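Local coordinates for protein endonuclease III (Geobacillus stearothermophilus, PDB 1ORN) that probably excises damaged bases from DNA as a base-excision-repair glycosylase of the HhH-GPD superfamily, forming a covalent intermediate with its DNA substrate and carrying an iron-sulfur cluster, at residues 102-107 with 112-117. Residues are numbered along the deposited sequence; the frame is centred on the assembly and turned at random.
Sequences DKYNGE and RDELMK. With NA (sodium ion), chain E.
The hydroxyl of Tyr104 donates a hydrogen bond to Glu114, OH to OE1 at 2.7 Å, the single polar link between 102-107 and 112-117. It reaches the carboxylate on its anti side, 18° out of plane. OE1 in turn lies at the ring edge, 3.4 Å from Tyr104 CE1, with ring and carboxylate planes turned 64° apart. A bend at chi2 (-52°) folds the Glu114 chain back and brings OE1 to the phenol, while its CB lies 4.0 Å from Tyr104 CE1. The CD methylene of Lys117 rests 3.6 Å from Tyr104 OH. A phenylalanine at Tyr104 would probably leave Glu114 OE1 without this donor and the two segments without their polar link. Tyr104 also begins a type I' turn, closed by Glu107 N to Tyr104 O at 3.0 Å. Within 112-117, Met116 O binds the sodium ion at 2.4 Å, with Leu118 and Val121 completing the protein's share, a site within the helix-hairpin-helix region near the DNA. The contact thus ties the turn after helix 86-103 to the short helix 112-115; Leu115 and Met116, both pointing away from the Tyr104 side, pack on helix 123-134 against Val130 and Ala126.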
# COMPACT_ATOMS: atom_id res chain seq x y z
N ASP C 102 23.50 -4.24 9.83
CA ASP C 102 24.61 -4.90 9.16
C ASP C 102 24.89 -4.51 7.72
O ASP C 102 26.05 -4.45 7.30
CB ASP C 102 24.42 -6.42 9.23
CG ASP C 102 24.28 -6.92 10.66
OD1 ASP C 102 25.10 -6.52 11.51
OD2 ASP C 102 23.34 -7.71 10.93
N LYS C 103 23.84 -4.22 6.96
CA LYS C 103 24.00 -3.89 5.56
C LYS C 103 23.73 -2.45 5.12
O LYS C 103 24.30 -2.00 4.13
CB LYS C 103 23.13 -4.83 4.72
CG LYS C 103 23.39 -6.31 4.97
N TYR C 104 22.88 -1.73 5.85
CA TYR C 104 22.55 -0.37 5.44
C TYR C 104 22.88 0.77 6.40
O TYR C 104 22.16 1.76 6.48
CB TYR C 104 21.06 -0.32 5.06
CG TYR C 104 20.71 -1.30 3.96
CD1 TYR C 104 21.24 -1.16 2.68
CD2 TYR C 104 19.89 -2.40 4.22
CE1 TYR C 104 20.95 -2.09 1.67
CE2 TYR C 104 19.60 -3.33 3.22
CZ TYR C 104 20.13 -3.17 1.96
OH TYR C 104 19.85 -4.10 0.98
N ASN C 105 23.99 0.62 7.12
CA ASN C 105 24.45 1.64 8.05
C ASN C 105 23.37 2.10 9.02
O ASN C 105 23.26 3.29 9.34
CB ASN C 105 25.01 2.83 7.25
CG ASN C 105 25.95 3.70 8.06
OD1 ASN C 105 26.76 3.20 8.84
ND2 ASN C 105 25.86 5.01 7.87
N GLY C 106 22.56 1.15 9.48
CA GLY C 106 21.50 1.43 10.43
C GLY C 106 20.38 2.35 9.98
O GLY C 106 19.60 2.81 10.81
N GLU C 107 20.29 2.61 8.68
CA GLU C 107 19.26 3.50 8.17
C GLU C 107 18.42 2.83 7.08
O GLU C 107 18.87 1.89 6.43
CB GLU C 107 19.90 4.77 7.61
CG GLU C 107 20.59 5.62 8.68
CD GLU C 107 21.49 6.70 8.09
OE1 GLU C 107 21.03 7.44 7.20
OE2 GLU C 107 22.66 6.80 8.53
N ARG C 112 14.44 1.15 -3.89
CA ARG C 112 13.34 0.19 -3.88
C ARG C 112 13.84 -1.27 -3.91
O ARG C 112 13.41 -2.10 -3.11
CB ARG C 112 12.43 0.48 -5.08
CG ARG C 112 11.00 -0.01 -4.94
CD ARG C 112 10.91 -1.49 -5.23
NE ARG C 112 11.47 -1.80 -6.54
CZ ARG C 112 10.95 -1.41 -7.70
NH1 ARG C 112 9.84 -0.67 -7.73
NH2 ARG C 112 11.54 -1.74 -8.84
N ASP C 113 14.76 -1.58 -4.82
CA ASP C 113 15.28 -2.94 -4.90
C ASP C 113 16.07 -3.34 -3.66
O ASP C 113 16.12 -4.52 -3.31
CB ASP C 113 16.14 -3.10 -6.16
CG ASP C 113 15.31 -3.26 -7.41
OD1 ASP C 113 14.09 -2.99 -7.36
OD2 ASP C 113 15.87 -3.66 -8.46
N GLU C 114 16.70 -2.37 -3.00
CA GLU C 114 17.44 -2.69 -1.79
C GLU C 114 16.44 -2.98 -0.67
O GLU C 114 16.65 -3.88 0.14
CB GLU C 114 18.36 -1.54 -1.37
CG GLU C 114 19.59 -1.35 -2.27
CD GLU C 114 20.39 -2.64 -2.46
OE1 GLU C 114 20.68 -3.33 -1.46
OE2 GLU C 114 20.74 -2.95 -3.62
N LEU C 115 15.35 -2.22 -0.63
CA LEU C 115 14.34 -2.44 0.41
C LEU C 115 13.76 -3.84 0.29
O LEU C 115 13.47 -4.49 1.29
CB LEU C 115 13.21 -1.41 0.29
CG LEU C 115 13.53 0.01 0.77
CD1 LEU C 115 12.45 0.97 0.30
CD2 LEU C 115 13.67 0.03 2.28
N MET C 116 13.57 -4.31 -0.94
CA MET C 116 13.02 -5.63 -1.17
C MET C 116 13.90 -6.77 -0.68
O MET C 116 13.45 -7.91 -0.57
CB MET C 116 12.69 -5.81 -2.65
CG MET C 116 11.46 -5.03 -3.08
SD MET C 116 11.11 -5.10 -4.83
CE MET C 116 10.94 -6.89 -5.07
N LYS C 117 15.15 -6.47 -0.35
CA LYS C 117 16.03 -7.50 0.17
C LYS C 117 15.73 -7.78 1.64
O LYS C 117 16.15 -8.80 2.19
CB LYS C 117 17.49 -7.08 -0.01
CG LYS C 117 17.93 -7.04 -1.46
CD LYS C 117 19.39 -6.64 -1.59
CE LYS C 117 19.83 -6.59 -3.04
NZ LYS C 117 19.60 -7.89 -3.73
NA NA E . 11.95 -9.08 0.87
O HOH W 1 13.71 -10.57 1.22
O HOH W 2 11.33 -10.45 -1.21